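PDB 3I3L: alkylhalidase CmlS from Streptomyces venezuelae, which is a flavin-dependent halogenase of chloramphenicol biosynthesis that carries a covalently attached FAD. Local coordinates for residues Arg522-Asp527 against Val539-Ala544; Ile473-Trp478 against Glu530-Tyr535. All coordinates share one frame; numbering follows the deposited sequence.

Interaction 1 (Arg522-Asp527 against Val539-Ala544); sequences RQIFQD and VKRLGA
I524 and R541 have the nearest pair of CA atoms across the contact, 6.8 Å apart. The short helical segments 522-527 and 539-543 run nearly antiparallel: their axes pass 10.3 Å apart and their N-to-C directions differ by 159°. At that spacing side chains make the contact, and R541 makes the largest single contribution. Its chain bends at chi2 (-74°) and again at chi3, folding the guanidinium back over I524 to reach D527. There it binds end-on, NH1 and NH2 both donating to one oxygen. R541 NH2 to D527 OD2 is the shorter and straighter bond, 2.9 Å with an N-H...O angle of 160°; R541 NH1 to the same OD2 measures 3.2 Å and is more bent. OD2 lies near the guanidinium plane and is approached on its anti side, while the carboxylate itself is turned well out of that plane. The two bonds, both near the guanidinium plane, help fix its rotation, and one face lies against I524 CB. Next to the salt bridge the side chains of I524 and R541 lie alongside each other, pointing opposite ways, with I524 CG1 3.9 Å from R541 NH2. The delta methyl of I524 continues to the facing helix, where CD1 lies 3.3 Å from the carbonyl O of R541. I524 CD1 also meets L542 CD2 at 4.2 Å, and the same leucine methyl is 4.3 Å from F525 CZ, approaching that ring obliquely. I524 CG2 covers one face of the F525 ring, centred over it. L558 of helix 551-560 extends this apolar layer beyond F525. The arrangement is that of an antiparallel helical hairpin: consecutive helices 519-531 and 535-543, joined by a tight turn, share a buried apolar layer bordered by an ion pair in the C-terminal domain.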
# COMPACT_ATOMS: atom_id res chain seq x y z
N ARG A 522 -18.11 -22.66 11.33
CA ARG A 522 -17.64 -23.63 10.35
C ARG A 522 -18.77 -24.57 9.93
O ARG A 522 -18.88 -24.95 8.79
CB ARG A 522 -16.49 -24.46 10.93
CG ARG A 522 -15.86 -25.38 9.89
CD ARG A 522 -15.19 -26.55 10.53
NE ARG A 522 -16.10 -27.30 11.36
CZ ARG A 522 -16.87 -28.29 10.92
NH1 ARG A 522 -17.66 -28.91 11.77
NH2 ARG A 522 -16.84 -28.64 9.64
N GLN A 523 -19.58 -24.96 10.90
CA GLN A 523 -20.73 -25.82 10.68
C GLN A 523 -21.67 -25.24 9.66
O GLN A 523 -22.13 -25.94 8.75
CB GLN A 523 -21.46 -26.07 11.97
CG GLN A 523 -20.82 -27.17 12.77
CD GLN A 523 -21.21 -28.54 12.25
OE1 GLN A 523 -21.79 -28.67 11.15
NE2 GLN A 523 -20.90 -29.56 13.03
N ILE A 524 -21.94 -23.95 9.80
CA ILE A 524 -22.69 -23.25 8.79
C ILE A 524 -22.22 -23.63 7.39
O ILE A 524 -23.04 -23.99 6.53
CB ILE A 524 -22.63 -21.72 8.96
CG1 ILE A 524 -23.20 -21.34 10.34
CG2 ILE A 524 -23.34 -21.05 7.77
CD1 ILE A 524 -23.29 -19.84 10.62
N PHE A 525 -20.91 -23.61 7.16
CA PHE A 525 -20.39 -23.72 5.80
C PHE A 525 -20.30 -25.14 5.29
O PHE A 525 -20.37 -25.37 4.08
CB PHE A 525 -19.10 -22.90 5.63
CG PHE A 525 -19.33 -21.42 5.77
CD1 PHE A 525 -19.81 -20.67 4.69
CD2 PHE A 525 -19.16 -20.79 7.00
CE1 PHE A 525 -20.09 -19.28 4.83
CE2 PHE A 525 -19.42 -19.44 7.14
CZ PHE A 525 -19.90 -18.68 6.05
N GLN A 526 -20.16 -26.08 6.21
CA GLN A 526 -20.27 -27.50 5.93
C GLN A 526 -21.71 -27.85 5.46
O GLN A 526 -21.91 -28.55 4.49
CB GLN A 526 -19.96 -28.29 7.20
CG GLN A 526 -19.88 -29.79 6.94
CD GLN A 526 -18.83 -30.06 5.91
OE1 GLN A 526 -17.67 -29.64 6.05
NE2 GLN A 526 -19.21 -30.76 4.84
N ASP A 527 -22.70 -27.30 6.16
CA ASP A 527 -24.10 -27.45 5.79
C ASP A 527 -24.33 -26.84 4.43
O ASP A 527 -24.97 -27.46 3.56
CB ASP A 527 -25.02 -26.78 6.82
CG ASP A 527 -25.02 -27.48 8.19
OD1 ASP A 527 -24.64 -28.66 8.28
OD2 ASP A 527 -25.41 -26.84 9.19
N VAL A 539 -27.31 -15.60 5.52
CA VAL A 539 -27.42 -14.41 6.40
C VAL A 539 -28.04 -14.76 7.72
O VAL A 539 -27.53 -14.39 8.79
CB VAL A 539 -28.19 -13.28 5.71
CG1 VAL A 539 -28.53 -12.10 6.70
CG2 VAL A 539 -27.41 -12.82 4.52
N LYS A 540 -29.12 -15.53 7.67
CA LYS A 540 -29.82 -15.91 8.89
C LYS A 540 -28.96 -16.76 9.83
O LYS A 540 -28.92 -16.53 11.03
CB LYS A 540 -31.17 -16.58 8.57
CG LYS A 540 -31.65 -17.60 9.65
CD LYS A 540 -33.18 -17.58 9.88
CE LYS A 540 -33.66 -18.90 10.60
NZ LYS A 540 -33.23 -20.20 9.89
N ARG A 541 -28.30 -17.77 9.27
CA ARG A 541 -27.45 -18.63 10.04
C ARG A 541 -26.28 -17.84 10.66
O ARG A 541 -25.87 -18.12 11.79
CB ARG A 541 -26.87 -19.70 9.13
CG ARG A 541 -27.87 -20.74 8.67
CD ARG A 541 -28.23 -21.71 9.79
NE ARG A 541 -27.10 -22.47 10.34
CZ ARG A 541 -26.69 -23.68 9.91
NH1 ARG A 541 -27.25 -24.27 8.87
NH2 ARG A 541 -25.69 -24.28 10.48
N LEU A 542 -25.73 -16.89 9.92
CA LEU A 542 -24.67 -16.05 10.47
C LEU A 542 -25.20 -15.21 11.63
O LEU A 542 -24.62 -15.21 12.71
CB LEU A 542 -24.03 -15.17 9.38
CG LEU A 542 -23.13 -15.88 8.35
CD1 LEU A 542 -22.85 -15.04 7.12
CD2 LEU A 542 -21.84 -16.29 9.00
N GLY A 543 -26.31 -14.51 11.41
CA GLY A 543 -26.94 -13.70 12.45
C GLY A 543 -27.15 -14.53 13.71
O GLY A 543 -26.90 -14.09 14.82
N ALA A 544 -27.60 -15.75 13.51
CA ALA A 544 -27.89 -16.65 14.61
C ALA A 544 -26.67 -16.96 15.48
O ALA A 544 -26.80 -17.49 16.61
CB ALA A 544 -28.50 -17.97 14.06

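Interaction 2 (Ile473-Trp478 against Glu530-Tyr535); sequences ITRFKW and EEEFGY
R475 meets E532 with the NE/NH1 side of its guanidinium, both nitrogens donating to one carboxylate oxygen. R475 NH1 is 2.8 Å from E532 OE1, which offers its syn lone pair; R475 NE, 2.9 Å from the same OE1, comes from above the carboxylate plane. The arginine reaches this position with CG anti to the backbone N (chi1 171°) and an extended chain lying alongside E532. A water bridges E532 OE2 to W478 N. An alanine in place of E532 would probably leave the R475 guanidinium without its mate and W478 N without this water link. Two backbone bonds lie further along: Y535 N to I473 O, 3.0 Å, and F476 N to F533 O, 2.9 Å. They fasten the turn between helices 519-531 and 535-543 to the outer strand of a three-stranded antiparallel sheet, beside a classic beta bulge where T474 and R475 both face Y567. E532 leaves the first helix with positive phi, and G534 is the N-cap residue of the second; a CB on G534 would clash with T474 O and I473 O. Inward, F476 CE2 approaches Y535 CB at 4.0 Å, while I473 CG2 sits 3.5 Å above the centre of the F476 ring.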
# COMPACT_ATOMS: atom_id res chain seq x y z
N ILE A 473 -29.23 -14.40 -5.18
CA ILE A 473 -28.54 -15.66 -5.03
C ILE A 473 -29.39 -16.65 -4.26
O ILE A 473 -29.53 -16.58 -3.03
CB ILE A 473 -27.17 -15.50 -4.33
CG1 ILE A 473 -26.19 -14.75 -5.27
CG2 ILE A 473 -26.61 -16.84 -3.89
CD1 ILE A 473 -24.88 -14.39 -4.59
N THR A 474 -29.94 -17.59 -5.00
CA THR A 474 -30.82 -18.59 -4.45
C THR A 474 -30.09 -19.89 -4.21
O THR A 474 -30.62 -20.78 -3.55
CB THR A 474 -32.04 -18.82 -5.38
OG1 THR A 474 -31.58 -19.15 -6.70
CG2 THR A 474 -32.88 -17.54 -5.48
N ARG A 475 -28.89 -20.02 -4.76
CA ARG A 475 -28.09 -21.21 -4.49
C ARG A 475 -26.58 -20.94 -4.38
O ARG A 475 -26.00 -20.37 -5.31
CB ARG A 475 -28.36 -22.26 -5.58
CG ARG A 475 -27.43 -23.46 -5.54
CD ARG A 475 -27.71 -24.36 -6.72
NE ARG A 475 -26.89 -25.57 -6.71
CZ ARG A 475 -26.76 -26.35 -7.79
NH1 ARG A 475 -26.01 -27.46 -7.73
NH2 ARG A 475 -27.37 -26.02 -8.94
N PHE A 476 -25.95 -21.35 -3.27
CA PHE A 476 -24.49 -21.24 -3.13
C PHE A 476 -23.85 -22.61 -3.27
O PHE A 476 -24.39 -23.58 -2.74
CB PHE A 476 -24.06 -20.68 -1.74
CG PHE A 476 -24.09 -19.17 -1.63
CD1 PHE A 476 -23.28 -18.39 -2.42
CD2 PHE A 476 -24.92 -18.55 -0.69
CE1 PHE A 476 -23.27 -17.00 -2.30
CE2 PHE A 476 -24.95 -17.17 -0.57
CZ PHE A 476 -24.11 -16.38 -1.37
N LYS A 477 -22.67 -22.67 -3.89
CA LYS A 477 -21.79 -23.86 -3.84
C LYS A 477 -20.46 -23.58 -3.11
O LYS A 477 -19.88 -22.47 -3.19
CB LYS A 477 -21.44 -24.30 -5.25
CG LYS A 477 -22.65 -24.67 -6.11
CD LYS A 477 -22.11 -25.25 -7.47
CE LYS A 477 -23.22 -25.76 -8.36
NZ LYS A 477 -22.78 -25.74 -9.79
N TRP A 478 -19.98 -24.57 -2.39
CA TRP A 478 -18.70 -24.44 -1.69
C TRP A 478 -17.63 -25.13 -2.54
O TRP A 478 -17.94 -26.09 -3.27
CB TRP A 478 -18.80 -25.10 -0.33
CG TRP A 478 -17.61 -25.03 0.56
CD1 TRP A 478 -16.72 -26.05 0.80
CD2 TRP A 478 -17.19 -23.92 1.37
NE1 TRP A 478 -15.78 -25.62 1.70
CE2 TRP A 478 -16.05 -24.33 2.07
CE3 TRP A 478 -17.69 -22.64 1.59
CZ2 TRP A 478 -15.37 -23.48 2.96
CZ3 TRP A 478 -17.03 -21.81 2.46
CH2 TRP A 478 -15.89 -22.23 3.15
N GLU A 530 -22.99 -29.01 1.58
CA GLU A 530 -23.86 -30.15 1.35
C GLU A 530 -25.23 -29.82 0.77
O GLU A 530 -25.68 -30.51 -0.10
CB GLU A 530 -23.99 -30.95 2.66
CG GLU A 530 -22.59 -31.35 3.20
CD GLU A 530 -22.64 -32.03 4.56
OE1 GLU A 530 -23.67 -31.93 5.27
OE2 GLU A 530 -21.63 -32.66 4.94
N GLU A 531 -25.87 -28.74 1.22
CA GLU A 531 -27.27 -28.48 0.92
C GLU A 531 -27.39 -27.40 -0.11
O GLU A 531 -28.40 -27.30 -0.82
CB GLU A 531 -28.00 -28.06 2.19
CG GLU A 531 -27.68 -28.86 3.44
CD GLU A 531 -28.24 -28.22 4.70
OE1 GLU A 531 -27.93 -28.72 5.79
OE2 GLU A 531 -28.96 -27.20 4.63
N GLU A 532 -26.36 -26.56 -0.19
CA GLU A 532 -26.29 -25.48 -1.20
C GLU A 532 -27.43 -24.47 -1.10
O GLU A 532 -27.96 -24.02 -2.12
CB GLU A 532 -26.16 -26.08 -2.60
CG GLU A 532 -24.89 -27.02 -2.74
CD GLU A 532 -24.61 -27.46 -4.16
OE1 GLU A 532 -25.56 -27.49 -4.99
OE2 GLU A 532 -23.43 -27.74 -4.47
N PHE A 533 -27.83 -24.14 0.13
CA PHE A 533 -28.80 -23.08 0.34
C PHE A 533 -28.30 -21.74 -0.21
O PHE A 533 -27.14 -21.61 -0.61
CB PHE A 533 -29.27 -22.97 1.80
CG PHE A 533 -28.18 -22.93 2.81
CD1 PHE A 533 -27.37 -21.79 2.94
CD2 PHE A 533 -27.97 -23.99 3.68
CE1 PHE A 533 -26.36 -21.75 3.86
CE2 PHE A 533 -26.95 -23.94 4.65
CZ PHE A 533 -26.15 -22.81 4.74
N GLY A 534 -29.20 -20.76 -0.25
CA GLY A 534 -28.93 -19.46 -0.84
C GLY A 534 -28.53 -18.38 0.17
O GLY A 534 -28.34 -18.65 1.37
N TYR A 535 -28.43 -17.16 -0.33
CA TYR A 535 -28.05 -15.99 0.49
C TYR A 535 -28.92 -15.79 1.74
O TYR A 535 -28.41 -15.65 2.85
CB TYR A 535 -28.13 -14.72 -0.36
CG TYR A 535 -27.67 -13.48 0.38
CD1 TYR A 535 -26.35 -13.40 0.88
CD2 TYR A 535 -28.52 -12.38 0.55
CE1 TYR A 535 -25.89 -12.27 1.54
CE2 TYR A 535 -28.09 -11.24 1.21
CZ TYR A 535 -26.77 -11.20 1.70
OH TYR A 535 -26.33 -10.12 2.36
O HOH W 1 -21.33 -27.18 -2.44

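Both interactions involve helix 519-531: interaction 1 pairs its body with helix 535-543, and interaction 2 joins the turn after it, and the first residue of helix 535-543, to strand 473-478. Their centres are 11 Å apart and they touch directly, F525 CD1 lying 3.7 Å from W478 CZ3 and D527 C lying 3.9 Å from F533 CE2, so F525 packs the helix on the strand and F533 packs against D527's backbone. Helices 519-531, 535-543 and 551-560 followed by the strand pair 564-568 and 573-574, with 473-478 at the sheet's edge, would be consistent with a winged-helix-like domain. The centres lie about 33 and 35 Å from the centre of the chain, away from the FAD site.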